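Local coordinates for CaaX farnesyltransferase beta subunit Ram1 (Aspergillus fumigatus, PDB 4L9P), which forms the zinc-binding beta subunit of a protein farnesyltransferase and probably binds the peptide whose C-terminal CaaX cysteine receives the farnesyl group, at residues W153-Y156 against W157-G161; A211-G215 against E216-K220; K100-P103 against L104-G107; E404-T407 against R408-S412; A274-Q278 against N279-T283. All coordinates share one frame; numbering follows the deposited sequence.

Interaction 1: W153-Y156 against W157-G161; sequences WMVY and WALAG
Trp153 and Trp157 lie one turn apart on helix 151-164, joined by a backbone bond from Trp157 N to Trp153 O of 2.8 Å. Val155 O and Tyr156 O accept in the same i to i+4 pattern from Leu159 N and Ala160 N, while the bond from Ala158 N to Met154 O is weak, at 3.3 Å. The two indoles are nearly parallel, with planes at 9°, but offset, with little of one ring above the other. What covers the six-membered ring of Trp157 is instead the methylene of Trp153: its CB sits 3.5 Å from the ring centroid, a CH-pi contact over the face. Trp153 O lies over that same indole. Tyr156 swings its ring beside its own carbonyl carbon (chi1 167°), which brings CD2 to 3.5 Å from Trp157 CD1, the two rings meeting obliquely. One turn on, Ala160 CB lies over a face of the Tyr156 ring, 4.3 Å from its centroid, and Tyr156 OH is hydrogen-bonded to Val499 O. The side chains of Val155 and Leu159 lie alongside each other, touching through CG1 and CD1. Trp157 also meets Tyr432 edge-to-face. The buried aromatic cluster of Trp153, Tyr156 and Trp157 reaches the substrate pocket of the alpha-alpha toroid through Trp153, which touches both the bound farnesyl analogue and the CaaX peptide.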
loop_
_atom_site.group_PDB
_atom_site.type_symbol
_atom_site.label_atom_id
_atom_site.label_comp_id
_atom_site.label_asym_id
_atom_site.label_seq_id
_atom_site.Cartn_x
_atom_site.Cartn_y
_atom_site.Cartn_z
ATOM N N TRP B 153 -13.122 9.537 0.745
ATOM C CA TRP B 153 -12.494 8.595 1.673
ATOM C C TRP B 153 -13.092 8.663 3.071
ATOM O O TRP B 153 -13.283 7.625 3.729
ATOM C CB TRP B 153 -11.006 8.830 1.810
ATOM C CG TRP B 153 -10.154 8.280 0.726
ATOM C CD1 TRP B 153 -9.247 8.981 -0.023
ATOM C CD2 TRP B 153 -9.993 6.904 0.369
ATOM N NE1 TRP B 153 -8.568 8.121 -0.849
ATOM C CE2 TRP B 153 -9.010 6.838 -0.642
ATOM C CE3 TRP B 153 -10.557 5.711 0.827
ATOM C CZ2 TRP B 153 -8.581 5.647 -1.212
ATOM C CZ3 TRP B 153 -10.134 4.500 0.227
ATOM C CH2 TRP B 153 -9.156 4.498 -0.757
ATOM N N MET B 154 -13.344 9.866 3.592
ATOM C CA MET B 154 -13.877 9.969 4.975
ATOM C C MET B 154 -15.262 9.320 5.082
ATOM O O MET B 154 -15.620 8.762 6.142
ATOM C CB MET B 154 -13.925 11.440 5.435
ATOM C CG MET B 154 -12.543 12.085 5.277
ATOM S SD MET B 154 -12.555 13.865 5.346
ATOM C CE MET B 154 -13.079 13.814 6.968
ATOM N N VAL B 155 -16.027 9.385 3.995
ATOM C CA VAL B 155 -17.325 8.671 3.973
ATOM C C VAL B 155 -17.096 7.157 3.981
ATOM O O VAL B 155 -17.664 6.441 4.816
ATOM C CB VAL B 155 -18.168 9.073 2.734
ATOM C CG1 VAL B 155 -19.442 8.210 2.705
ATOM C CG2 VAL B 155 -18.514 10.575 2.812
ATOM N N TYR B 156 -16.213 6.678 3.116
ATOM C CA TYR B 156 -15.920 5.259 3.049
ATOM C C TYR B 156 -15.375 4.725 4.376
ATOM O O TYR B 156 -15.830 3.675 4.834
ATOM C CB TYR B 156 -14.933 4.976 1.904
ATOM C CG TYR B 156 -14.373 3.575 2.021
ATOM C CD1 TYR B 156 -15.158 2.399 1.728
ATOM C CD2 TYR B 156 -13.056 3.402 2.468
ATOM C CE1 TYR B 156 -14.598 1.099 1.945
ATOM C CE2 TYR B 156 -12.509 2.111 2.680
ATOM C CZ TYR B 156 -13.285 0.982 2.380
ATOM O OH TYR B 156 -12.747 -0.256 2.568
ATOM N N TRP B 157 -14.360 5.376 4.945
ATOM C CA TRP B 157 -13.729 4.818 6.167
ATOM C C TRP B 157 -14.753 4.705 7.278
ATOM O O TRP B 157 -14.774 3.714 8.058
ATOM C CB TRP B 157 -12.587 5.745 6.674
ATOM C CG TRP B 157 -11.429 5.782 5.692
ATOM C CD1 TRP B 157 -10.937 4.735 4.955
ATOM C CD2 TRP B 157 -10.590 6.900 5.418
ATOM N NE1 TRP B 157 -9.877 5.176 4.179
ATOM C CE2 TRP B 157 -9.648 6.494 4.451
ATOM C CE3 TRP B 157 -10.574 8.239 5.882
ATOM C CZ2 TRP B 157 -8.684 7.376 3.928
ATOM C CZ3 TRP B 157 -9.600 9.122 5.362
ATOM C CH2 TRP B 157 -8.684 8.663 4.398
ATOM N N ALA B 158 -15.614 5.718 7.420
ATOM C CA ALA B 158 -16.633 5.688 8.502
ATOM C C ALA B 158 -17.678 4.606 8.198
ATOM O O ALA B 158 -18.035 3.836 9.108
ATOM C CB ALA B 158 -17.274 7.063 8.643
ATOM N N LEU B 159 -18.199 4.526 6.962
ATOM C CA LEU B 159 -19.208 3.478 6.697
ATOM C C LEU B 159 -18.602 2.083 6.875
ATOM O O LEU B 159 -19.281 1.191 7.405
ATOM C CB LEU B 159 -19.756 3.617 5.277
ATOM C CG LEU B 159 -20.599 4.865 5.047
ATOM C CD1 LEU B 159 -20.913 4.976 3.544
ATOM C CD2 LEU B 159 -21.911 4.792 5.920
ATOM N N ALA B 160 -17.394 1.877 6.392
ATOM C CA ALA B 160 -16.747 0.582 6.542
ATOM C C ALA B 160 -16.579 0.225 8.028
ATOM O O ALA B 160 -16.916 -0.906 8.426
ATOM C CB ALA B 160 -15.350 0.602 5.866
ATOM N N GLY B 161 -16.110 1.155 8.872
ATOM C CA GLY B 161 -16.001 0.859 10.310
ATOM C C GLY B 161 -17.347 0.544 10.951
ATOM O O GLY B 161 -17.444 -0.383 11.741
#

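Interaction 2: A211-G215 against E216-K220; sequences AMVGG and EEAFK
Gly215 O and Phe219 carry the main polar link of this turn between two helices: Phe219 N donates to Gly215 O over 3.1 Å, with a nearly straight N-H...O angle of 164°. A second link runs through water. One water molecule gives a hydrogen to Gly214 O at 2.9 Å and accepts from Ala218 N at 2.8 Å, bridging the loop to the first turn of helix 216-221. The charged pair on this helix is separate from the turn: Lys220 NZ forms a salt bridge with Glu217 OE2 at 3.3 Å, meeting it on the syn side but well out of the carboxylate plane.

The motif is a short two-glycine link between consecutive helices of the toroid. Helix 200-213 ends at Val213, Gly214 leaves helical geometry with a positive phi of 71°, and Gly215 takes the N-cap position of the next helix. Gly215 also has positive phi, and a CB there would collide with the carbonyl oxygen of the residue before. Both positions suit glycine, and together they turn the chain within two residues.

Van der Waals contacts line the bend. Phe219 CG stands beside its backbone N (chi1 -67°), which folds the ring back along the helix start, so that the carbonyl Gly215 O lies against one ring face, 3.4 Å above the plane and offset toward the rim. CE1 of the same ring is 3.9 Å from Gly214 CA, and Ala211 CA comes to the ring edge. Ala218 CB faces the loop, touching Gly214 O and, more loosely, Val213 CG2. Beyond the turn, Phe219 packs on Ile508 and Trp511 of helix 502-513, whereas Ala218 meets Ile177 of helix 173-183.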
loop_
_atom_site.group_PDB
_atom_site.type_symbol
_atom_site.label_atom_id
_atom_site.label_comp_id
_atom_site.label_asym_id
_atom_site.label_seq_id
_atom_site.Cartn_x
_atom_site.Cartn_y
_atom_site.Cartn_z
ATOM N N ALA B 211 -21.909 0.855 -2.528
ATOM C CA ALA B 211 -22.154 -0.569 -2.353
ATOM C C ALA B 211 -22.624 -0.864 -0.928
ATOM O O ALA B 211 -23.527 -1.676 -0.703
ATOM C CB ALA B 211 -20.891 -1.396 -2.696
ATOM N N MET B 212 -22.001 -0.225 0.047
ATOM C CA MET B 212 -22.351 -0.526 1.457
ATOM C C MET B 212 -23.765 -0.041 1.772
ATOM O O MET B 212 -24.540 -0.763 2.425
ATOM C CB MET B 212 -21.327 0.078 2.471
ATOM C CG MET B 212 -20.093 -0.719 2.529
ATOM S SD MET B 212 -18.918 -0.114 3.769
ATOM C CE MET B 212 -18.173 1.282 2.826
ATOM N N VAL B 213 -24.162 1.143 1.314
ATOM C CA VAL B 213 -25.529 1.581 1.635
ATOM C C VAL B 213 -26.557 0.874 0.794
ATOM O O VAL B 213 -27.705 0.664 1.245
ATOM C CB VAL B 213 -25.715 3.164 1.595
ATOM C CG1 VAL B 213 -24.750 3.874 2.554
ATOM C CG2 VAL B 213 -25.568 3.747 0.166
ATOM N N GLY B 214 -26.192 0.502 -0.430
ATOM C CA GLY B 214 -27.095 -0.246 -1.312
ATOM C C GLY B 214 -28.252 0.569 -1.845
ATOM O O GLY B 214 -28.328 1.802 -1.665
ATOM N N GLY B 215 -29.137 -0.135 -2.550
ATOM C CA GLY B 215 -30.373 0.423 -3.062
ATOM C C GLY B 215 -30.223 0.902 -4.486
ATOM O O GLY B 215 -29.198 1.462 -4.875
ATOM N N GLU B 216 -31.311 0.775 -5.257
ATOM C CA GLU B 216 -31.294 1.163 -6.661
ATOM C C GLU B 216 -30.997 2.653 -6.875
ATOM O O GLU B 216 -30.295 3.019 -7.828
ATOM C CB GLU B 216 -32.643 0.778 -7.309
ATOM C CG GLU B 216 -32.809 1.114 -8.753
ATOM C CD GLU B 216 -34.170 0.635 -9.294
ATOM O OE1 GLU B 216 -34.910 -0.058 -8.538
ATOM O OE2 GLU B 216 -34.495 0.942 -10.473
ATOM N N GLU B 217 -31.482 3.518 -5.994
ATOM C CA GLU B 217 -31.242 4.942 -6.194
ATOM C C GLU B 217 -29.776 5.308 -6.102
ATOM O O GLU B 217 -29.233 6.089 -6.921
ATOM C CB GLU B 217 -32.098 5.789 -5.253
ATOM C CG GLU B 217 -33.596 5.547 -5.533
ATOM C CD GLU B 217 -34.003 5.830 -6.990
ATOM O OE1 GLU B 217 -33.636 6.916 -7.517
ATOM O OE2 GLU B 217 -34.694 4.974 -7.617
ATOM N N ALA B 218 -29.105 4.705 -5.128
ATOM C CA ALA B 218 -27.674 4.947 -5.004
ATOM C C ALA B 218 -26.940 4.361 -6.211
ATOM O O ALA B 218 -25.995 4.989 -6.727
ATOM C CB ALA B 218 -27.131 4.361 -3.701
ATOM N N PHE B 219 -27.304 3.144 -6.625
ATOM C CA PHE B 219 -26.597 2.525 -7.757
ATOM C C PHE B 219 -26.812 3.360 -9.039
ATOM O O PHE B 219 -25.920 3.497 -9.884
ATOM C CB PHE B 219 -27.101 1.112 -8.031
ATOM C CG PHE B 219 -26.797 0.107 -6.940
ATOM C CD1 PHE B 219 -25.901 0.363 -5.905
ATOM C CD2 PHE B 219 -27.429 -1.131 -6.954
ATOM C CE1 PHE B 219 -25.631 -0.637 -4.905
ATOM C CE2 PHE B 219 -27.156 -2.097 -5.978
ATOM C CZ PHE B 219 -26.303 -1.837 -4.946
ATOM N N LYS B 220 -28.003 3.928 -9.157
ATOM C CA LYS B 220 -28.365 4.717 -10.337
ATOM C C LYS B 220 -27.616 6.045 -10.436
ATOM O O LYS B 220 -27.562 6.636 -11.498
ATOM C CB LYS B 220 -29.887 4.971 -10.370
ATOM C CG LYS B 220 -30.650 3.770 -10.885
ATOM C CD LYS B 220 -32.156 3.913 -10.646
ATOM C CE LYS B 220 -32.749 5.206 -11.057
ATOM N NZ LYS B 220 -34.251 5.025 -10.848
HETATM O O HOH W 1 -30.127 3.902 -2.603
#

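Interaction 3: K100-P103 against L104-G107; sequences KCLP and LLKG
Cys101 and Leu105 mark the closely packed side of the last turns of helix 89-105. Leu105 N donates to Cys101 O at 2.8 Å with an almost straight N-H...O angle of 172°, and the leucine side chain folds back over the same carbonyl, its CG 3.5 Å from Cys101 O. Leu105 CD1 then rests against Cys101 CB at 4.0 Å. Leu104 leans back in a similar way, with CD1 3.6 Å from Lys100 O. Lys106 N donates to Leu102 O, and with CG beside the backbone N (chi1 -75°) the start of its extended aliphatic chain lies along that carbonyl, CG being 3.3 Å from Leu102 O. Inward, Cys101 packs on Tyr409 and Cys413 of helix 403-413, and both Leu104 and Leu105 also reach Cys413.

The other side is looser. Leu102 CD2 and Leu105 CD1 are 4.3 Å apart, and Leu102 is partly exposed. Lys100 stretches away from this contact at the exposed end. Pro103 lacks an N-H to give to the preceding turn, and the helix is kinked there.

Gly107, with positive phi, closes the helix. Its N bonds to Leu104 O at 2.9 Å, an oxygen that also accepts from Gln112 NE2. The ending is a Schellman motif, a C-terminal cap in which a residue of positive phi, often glycine as here, ends the helix.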
loop_
_atom_site.group_PDB
_atom_site.type_symbol
_atom_site.label_atom_id
_atom_site.label_comp_id
_atom_site.label_asym_id
_atom_site.label_seq_id
_atom_site.Cartn_x
_atom_site.Cartn_y
_atom_site.Cartn_z
ATOM N N LYS B 100 6.867 2.149 24.188
ATOM C CA LYS B 100 5.480 2.603 24.299
ATOM C C LYS B 100 4.461 1.456 24.255
ATOM O O LYS B 100 3.413 1.499 24.937
ATOM C CB LYS B 100 5.141 3.600 23.199
ATOM C CG LYS B 100 5.817 4.965 23.353
ATOM C CD LYS B 100 5.463 5.870 22.173
ATOM C CE LYS B 100 6.316 7.151 22.263
ATOM N NZ LYS B 100 6.132 8.143 21.185
ATOM N N CYS B 101 4.766 0.422 23.487
ATOM C CA CYS B 101 3.803 -0.671 23.355
ATOM C C CYS B 101 3.836 -1.601 24.548
ATOM O O CYS B 101 2.788 -2.132 24.902
ATOM C CB CYS B 101 4.125 -1.478 22.098
ATOM S SG CYS B 101 3.667 -0.683 20.563
ATOM N N LEU B 102 4.967 -1.783 25.222
ATOM C CA LEU B 102 5.070 -2.848 26.263
ATOM C C LEU B 102 4.059 -2.735 27.395
ATOM O O LEU B 102 3.436 -3.722 27.711
ATOM C CB LEU B 102 6.524 -3.018 26.770
ATOM C CG LEU B 102 7.405 -3.819 25.800
ATOM C CD1 LEU B 102 8.841 -3.665 26.205
ATOM C CD2 LEU B 102 6.988 -5.311 25.804
ATOM N N PRO B 103 3.850 -1.536 27.965
ATOM C CA PRO B 103 2.858 -1.516 29.083
ATOM C C PRO B 103 1.469 -1.829 28.580
ATOM O O PRO B 103 0.624 -2.363 29.321
ATOM C CB PRO B 103 2.902 -0.081 29.605
ATOM C CG PRO B 103 3.822 0.648 28.691
ATOM C CD PRO B 103 4.621 -0.291 27.861
ATOM N N LEU B 104 1.153 -1.438 27.348
ATOM C CA LEU B 104 -0.165 -1.728 26.774
ATOM C C LEU B 104 -0.299 -3.222 26.443
ATOM O O LEU B 104 -1.365 -3.828 26.733
ATOM C CB LEU B 104 -0.351 -0.861 25.529
ATOM C CG LEU B 104 -0.453 0.652 25.824
ATOM C CD1 LEU B 104 -0.131 1.410 24.533
ATOM C CD2 LEU B 104 -1.838 1.005 26.270
ATOM N N LEU B 105 0.721 -3.833 25.834
ATOM C CA LEU B 105 0.690 -5.272 25.615
ATOM C C LEU B 105 0.467 -6.070 26.908
ATOM O O LEU B 105 -0.262 -7.066 26.914
ATOM C CB LEU B 105 1.991 -5.743 24.953
ATOM C CG LEU B 105 2.122 -5.226 23.484
ATOM C CD1 LEU B 105 3.605 -5.300 23.149
ATOM C CD2 LEU B 105 1.256 -6.101 22.536
ATOM N N LYS B 106 1.119 -5.588 27.961
ATOM C CA LYS B 106 0.976 -6.237 29.257
ATOM C C LYS B 106 -0.348 -5.944 29.922
ATOM O O LYS B 106 -0.629 -6.565 30.959
ATOM C CB LYS B 106 2.099 -5.697 30.152
ATOM C CG LYS B 106 3.420 -6.271 29.810
ATOM C CD LYS B 106 4.498 -5.450 30.546
ATOM C CE LYS B 106 5.888 -5.840 30.192
ATOM N NZ LYS B 106 6.845 -5.040 31.124
ATOM N N GLY B 107 -1.117 -4.986 29.429
ATOM C CA GLY B 107 -2.433 -4.654 29.964
ATOM C C GLY B 107 -2.416 -3.839 31.238
ATOM O O GLY B 107 -3.420 -3.857 31.984
#

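Interaction 4: E404-T407 against R408-S412; sequences EGLT and RYILS
Glu404 and Arg408 form an i to i+4 salt bridge on a buried part of helix 403-413 of the alpha-alpha toroid, where residues 409-412 make a wider pi-type turn. Their side chains lie side by side and point the same way. Glu404 extends from a CG set opposite the backbone N (chi1 171°), while Arg408 runs straight from CG to NE, so the two polar ends meet beyond the helix surface. The guanidinium is presented side-on: NE and NH2 both donate to the single oxygen Glu404 OE2, each at 2.9 Å. That oxygen sits close to the guanidinium plane, yet the carboxylate is turned by 47° against it. Glu404 OE2 receives NE on its anti lone pair, away from the other oxygen, and NH2 on the same anti side but somewhat out of the carboxylate plane. Two donors on one oxygen should hold the guanidinium against rotation, and Arg408 NH1 is further tied to Tyr119 O.

Tyr409 points its ring away from the preceding turn; its side chain is about 6 Å from that of the zinc ligand Asp365, and its OH is hydrogen-bonded to Asp423 O.

The apolar pairs are set differently. Leu406 and Ile410 cross at a slant, with Leu406 CG 3.9 Å from Ile410 CD1. In Thr407, OG1 sits beside the backbone N (chi1 -62°) and hydrogen-bonds back to Arg403 O. This leaves the methyl to the neighbouring turn: Thr407 and Leu411 run alongside each other, and Thr407 CG2 lies 3.8 Å from Leu411 CD1.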
loop_
_atom_site.group_PDB
_atom_site.type_symbol
_atom_site.label_atom_id
_atom_site.label_comp_id
_atom_site.label_asym_id
_atom_site.label_seq_id
_atom_site.Cartn_x
_atom_site.Cartn_y
_atom_site.Cartn_z
ATOM N N GLU B 404 -2.496 -14.142 16.714
ATOM C CA GLU B 404 -2.428 -13.696 18.107
ATOM C C GLU B 404 -1.690 -12.343 18.153
ATOM O O GLU B 404 -2.155 -11.424 18.811
ATOM C CB GLU B 404 -1.638 -14.725 18.951
ATOM C CG GLU B 404 -1.361 -14.200 20.357
ATOM C CD GLU B 404 -0.721 -15.187 21.318
ATOM O OE1 GLU B 404 -0.338 -16.282 20.864
ATOM O OE2 GLU B 404 -0.699 -14.871 22.534
ATOM N N GLY B 405 -0.507 -12.281 17.529
ATOM C CA GLY B 405 0.254 -11.027 17.577
ATOM C C GLY B 405 -0.514 -9.835 17.028
ATOM O O GLY B 405 -0.566 -8.754 17.627
ATOM N N LEU B 406 -1.169 -10.036 15.888
ATOM C CA LEU B 406 -1.889 -8.918 15.287
ATOM C C LEU B 406 -3.038 -8.463 16.160
ATOM O O LEU B 406 -3.330 -7.279 16.299
ATOM C CB LEU B 406 -2.356 -9.308 13.877
ATOM C CG LEU B 406 -3.077 -8.190 13.156
ATOM C CD1 LEU B 406 -2.154 -6.980 12.979
ATOM C CD2 LEU B 406 -3.666 -8.678 11.793
ATOM N N THR B 407 -3.730 -9.473 16.730
ATOM C CA THR B 407 -4.868 -9.179 17.568
ATOM C C THR B 407 -4.447 -8.427 18.849
ATOM O O THR B 407 -5.105 -7.458 19.265
ATOM C CB THR B 407 -5.563 -10.474 17.966
ATOM O OG1 THR B 407 -6.034 -11.101 16.771
ATOM C CG2 THR B 407 -6.796 -10.156 18.811
ATOM N N ARG B 408 -3.339 -8.859 19.450
ATOM C CA ARG B 408 -2.801 -8.112 20.591
ATOM C C ARG B 408 -2.464 -6.685 20.201
ATOM O O ARG B 408 -2.750 -5.751 20.943
ATOM C CB ARG B 408 -1.560 -8.783 21.183
ATOM C CG ARG B 408 -1.901 -10.150 21.816
ATOM C CD ARG B 408 -0.618 -10.719 22.509
ATOM N NE ARG B 408 -0.959 -12.015 23.153
ATOM C CZ ARG B 408 -1.593 -12.132 24.319
ATOM N NH1 ARG B 408 -1.865 -11.052 25.052
ATOM N NH2 ARG B 408 -1.935 -13.365 24.730
ATOM N N TYR B 409 -1.766 -6.486 19.049
ATOM C CA TYR B 409 -1.426 -5.136 18.722
ATOM C C TYR B 409 -2.654 -4.270 18.535
ATOM O O TYR B 409 -2.726 -3.173 19.051
ATOM C CB TYR B 409 -0.617 -5.152 17.417
ATOM C CG TYR B 409 -0.035 -3.760 17.082
ATOM C CD1 TYR B 409 0.835 -3.096 17.988
ATOM C CD2 TYR B 409 -0.543 -3.049 15.964
ATOM C CE1 TYR B 409 1.253 -1.813 17.743
ATOM C CE2 TYR B 409 -0.081 -1.744 15.673
ATOM C CZ TYR B 409 0.746 -1.121 16.604
ATOM O OH TYR B 409 1.153 0.175 16.400
ATOM N N ILE B 410 -3.665 -4.762 17.829
ATOM C CA ILE B 410 -4.847 -3.921 17.615
ATOM C C ILE B 410 -5.603 -3.654 18.909
ATOM O O ILE B 410 -5.880 -2.481 19.238
ATOM C CB ILE B 410 -5.785 -4.629 16.607
ATOM C CG1 ILE B 410 -5.122 -4.715 15.195
ATOM C CG2 ILE B 410 -7.154 -3.884 16.522
ATOM C CD1 ILE B 410 -5.840 -5.661 14.262
ATOM N N LEU B 411 -5.908 -4.710 19.668
ATOM C CA LEU B 411 -6.765 -4.502 20.848
ATOM C C LEU B 411 -6.013 -3.914 22.030
ATOM O O LEU B 411 -6.618 -3.090 22.787
ATOM C CB LEU B 411 -7.461 -5.814 21.255
ATOM C CG LEU B 411 -8.469 -6.302 20.225
ATOM C CD1 LEU B 411 -9.074 -7.700 20.685
ATOM C CD2 LEU B 411 -9.607 -5.272 20.007
ATOM N N SER B 412 -4.763 -4.332 22.248
ATOM C CA SER B 412 -4.001 -3.823 23.411
ATOM C C SER B 412 -3.370 -2.474 23.137
ATOM O O SER B 412 -3.246 -1.650 24.073
ATOM C CB SER B 412 -2.903 -4.788 23.867
ATOM O OG SER B 412 -3.449 -6.044 24.281
#

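Interaction 5: A274-Q278 against N279-T283; sequences AEARQ and NGLET
Arg277 and Leu281 face each other across a tight surface turn, where Arg277 CA makes a C-H...O contact of 3.3 Å with Leu281 O. The arginine carries its CG beside the backbone N (chi1 -74°) and extends to NE, so that CG passes 3.4 Å from Leu281 O and the guanidinium brings one face over Glu282 O, without a hydrogen bond to it. NE and NH2 bond to Pro271 O and Leu270 O, while NH1 gives to a water that in turn donates to Glu282 OE2 at 2.7 Å. A second water joins Arg277 O to Leu281 O. On the inner side, Leu281 turns CD1 to 4.0 Å from Ala276 CB. Asn279 CB lies 3.5 Å from Ala276 O, and with CG beside the backbone N (chi1 -55°) the amide is turned back toward Glu275 and Gln278. Successive i to i+3 bonds, Asn279 N to Ala276 O and Gly280 N to Arg277 O, are 3-10-like; with the weak Leu281 N to Ala276 O bond around Gly280, of positive phi, they resemble a Schellman ending. The turn lies between helix 251-263 and helix 288-293, with Ala276 and Leu281 resting on Lys235, just after helix 224-234.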
loop_
_atom_site.group_PDB
_atom_site.type_symbol
_atom_site.label_atom_id
_atom_site.label_comp_id
_atom_site.label_asym_id
_atom_site.label_seq_id
_atom_site.Cartn_x
_atom_site.Cartn_y
_atom_site.Cartn_z
ATOM N N ALA B 274 -9.700 5.536 -26.621
ATOM C CA ALA B 274 -8.684 5.498 -25.585
ATOM C C ALA B 274 -7.310 5.583 -26.239
ATOM O O ALA B 274 -6.999 4.867 -27.192
ATOM C CB ALA B 274 -8.811 4.223 -24.774
ATOM N N GLU B 275 -6.478 6.445 -25.701
ATOM C CA GLU B 275 -5.144 6.683 -26.245
ATOM C C GLU B 275 -4.301 5.444 -26.228
ATOM O O GLU B 275 -3.486 5.209 -27.135
ATOM C CB GLU B 275 -4.460 7.785 -25.438
ATOM C CG GLU B 275 -5.039 9.128 -25.769
ATOM C CD GLU B 275 -4.474 9.724 -27.026
ATOM O OE1 GLU B 275 -3.359 9.351 -27.423
ATOM O OE2 GLU B 275 -5.131 10.620 -27.590
ATOM N N ALA B 276 -4.502 4.632 -25.184
ATOM C CA ALA B 276 -3.719 3.421 -25.053
ATOM C C ALA B 276 -3.928 2.492 -26.223
ATOM O O ALA B 276 -3.056 1.639 -26.512
ATOM C CB ALA B 276 -4.000 2.679 -23.734
ATOM N N ARG B 277 -5.026 2.661 -26.963
ATOM C CA ARG B 277 -5.203 1.802 -28.177
ATOM C C ARG B 277 -4.121 2.088 -29.210
ATOM O O ARG B 277 -3.802 1.213 -30.042
ATOM C CB ARG B 277 -6.601 1.950 -28.779
ATOM C CG ARG B 277 -7.685 1.245 -27.927
ATOM C CD ARG B 277 -9.001 1.447 -28.637
ATOM N NE ARG B 277 -10.076 0.656 -28.057
ATOM C CZ ARG B 277 -10.268 -0.650 -28.283
ATOM N NH1 ARG B 277 -9.498 -1.306 -29.156
ATOM N NH2 ARG B 277 -11.263 -1.273 -27.669
ATOM N N GLN B 278 -3.574 3.291 -29.198
ATOM C CA GLN B 278 -2.508 3.631 -30.173
ATOM C C GLN B 278 -1.226 2.856 -29.870
ATOM O O GLN B 278 -0.323 2.777 -30.724
ATOM C CB GLN B 278 -2.172 5.128 -30.193
ATOM C CG GLN B 278 -3.214 6.037 -30.818
ATOM C CD GLN B 278 -3.517 5.652 -32.252
ATOM O OE1 GLN B 278 -2.659 5.719 -33.175
ATOM N NE2 GLN B 278 -4.752 5.235 -32.454
ATOM N N ASN B 279 -1.137 2.301 -28.659
ATOM C CA ASN B 279 0.025 1.543 -28.234
ATOM C C ASN B 279 -0.246 0.057 -28.232
ATOM O O ASN B 279 0.415 -0.720 -27.467
ATOM C CB ASN B 279 0.427 1.987 -26.821
ATOM C CG ASN B 279 0.648 3.486 -26.741
ATOM O OD1 ASN B 279 -0.212 4.235 -26.257
ATOM N ND2 ASN B 279 1.803 3.938 -27.210
ATOM N N GLY B 280 -1.266 -0.321 -28.983
ATOM C CA GLY B 280 -1.613 -1.710 -29.206
ATOM C C GLY B 280 -2.417 -2.402 -28.110
ATOM O O GLY B 280 -2.710 -3.592 -28.206
ATOM N N LEU B 281 -2.819 -1.670 -27.086
ATOM C CA LEU B 281 -3.637 -2.278 -26.027
ATOM C C LEU B 281 -5.128 -2.251 -26.432
ATOM O O LEU B 281 -5.592 -1.316 -27.112
ATOM C CB LEU B 281 -3.444 -1.490 -24.737
ATOM C CG LEU B 281 -1.976 -1.454 -24.294
ATOM C CD1 LEU B 281 -1.899 -0.704 -22.998
ATOM C CD2 LEU B 281 -1.386 -2.841 -24.078
ATOM N N GLU B 282 -5.879 -3.281 -26.078
ATOM C CA GLU B 282 -7.291 -3.359 -26.477
ATOM C C GLU B 282 -8.241 -3.356 -25.297
ATOM O O GLU B 282 -9.384 -2.922 -25.469
ATOM C CB GLU B 282 -7.541 -4.654 -27.282
ATOM C CG GLU B 282 -6.861 -4.691 -28.634
ATOM C CD GLU B 282 -7.145 -5.993 -29.331
ATOM O OE1 GLU B 282 -6.438 -6.974 -29.011
ATOM O OE2 GLU B 282 -8.105 -6.055 -30.154
ATOM N N THR B 283 -7.803 -3.835 -24.110
ATOM C CA THR B 283 -8.712 -3.953 -22.990
ATOM C C THR B 283 -8.060 -3.352 -21.761
ATOM O O THR B 283 -6.855 -3.039 -21.744
ATOM C CB THR B 283 -8.990 -5.421 -22.648
ATOM O OG1 THR B 283 -7.800 -6.004 -22.100
ATOM C CG2 THR B 283 -9.471 -6.269 -23.902
HETATM O O HOH W 2 -9.958 -4.105 -30.539
HETATM O O HOH W 3 -5.063 -1.266 -30.040
#

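All five contacts are local and lie in series along the chain; none nests in or crosses another. From the N terminus, interaction 3 caps helix 89-105, interaction 1 lies within helix 151-164, interaction 2 closes the short turn from helix 200-213 to helix 216-221, interaction 5 shapes the loop before helix 288-293, and interaction 4 belongs to helix 403-413. Two pairs touch. Met212 CE of interaction 2 lies 3.4 Å from Tyr156 CD1 of interaction 1, packing helix 200-213 against helix 151-164. Interactions 3 and 4, remote in sequence, bring helix 89-105 against helix 403-413, with Leu104 CB 3.3 Å from Ser412 O. Interaction 5 stands apart, its centre about 54 Å from that of interaction 3.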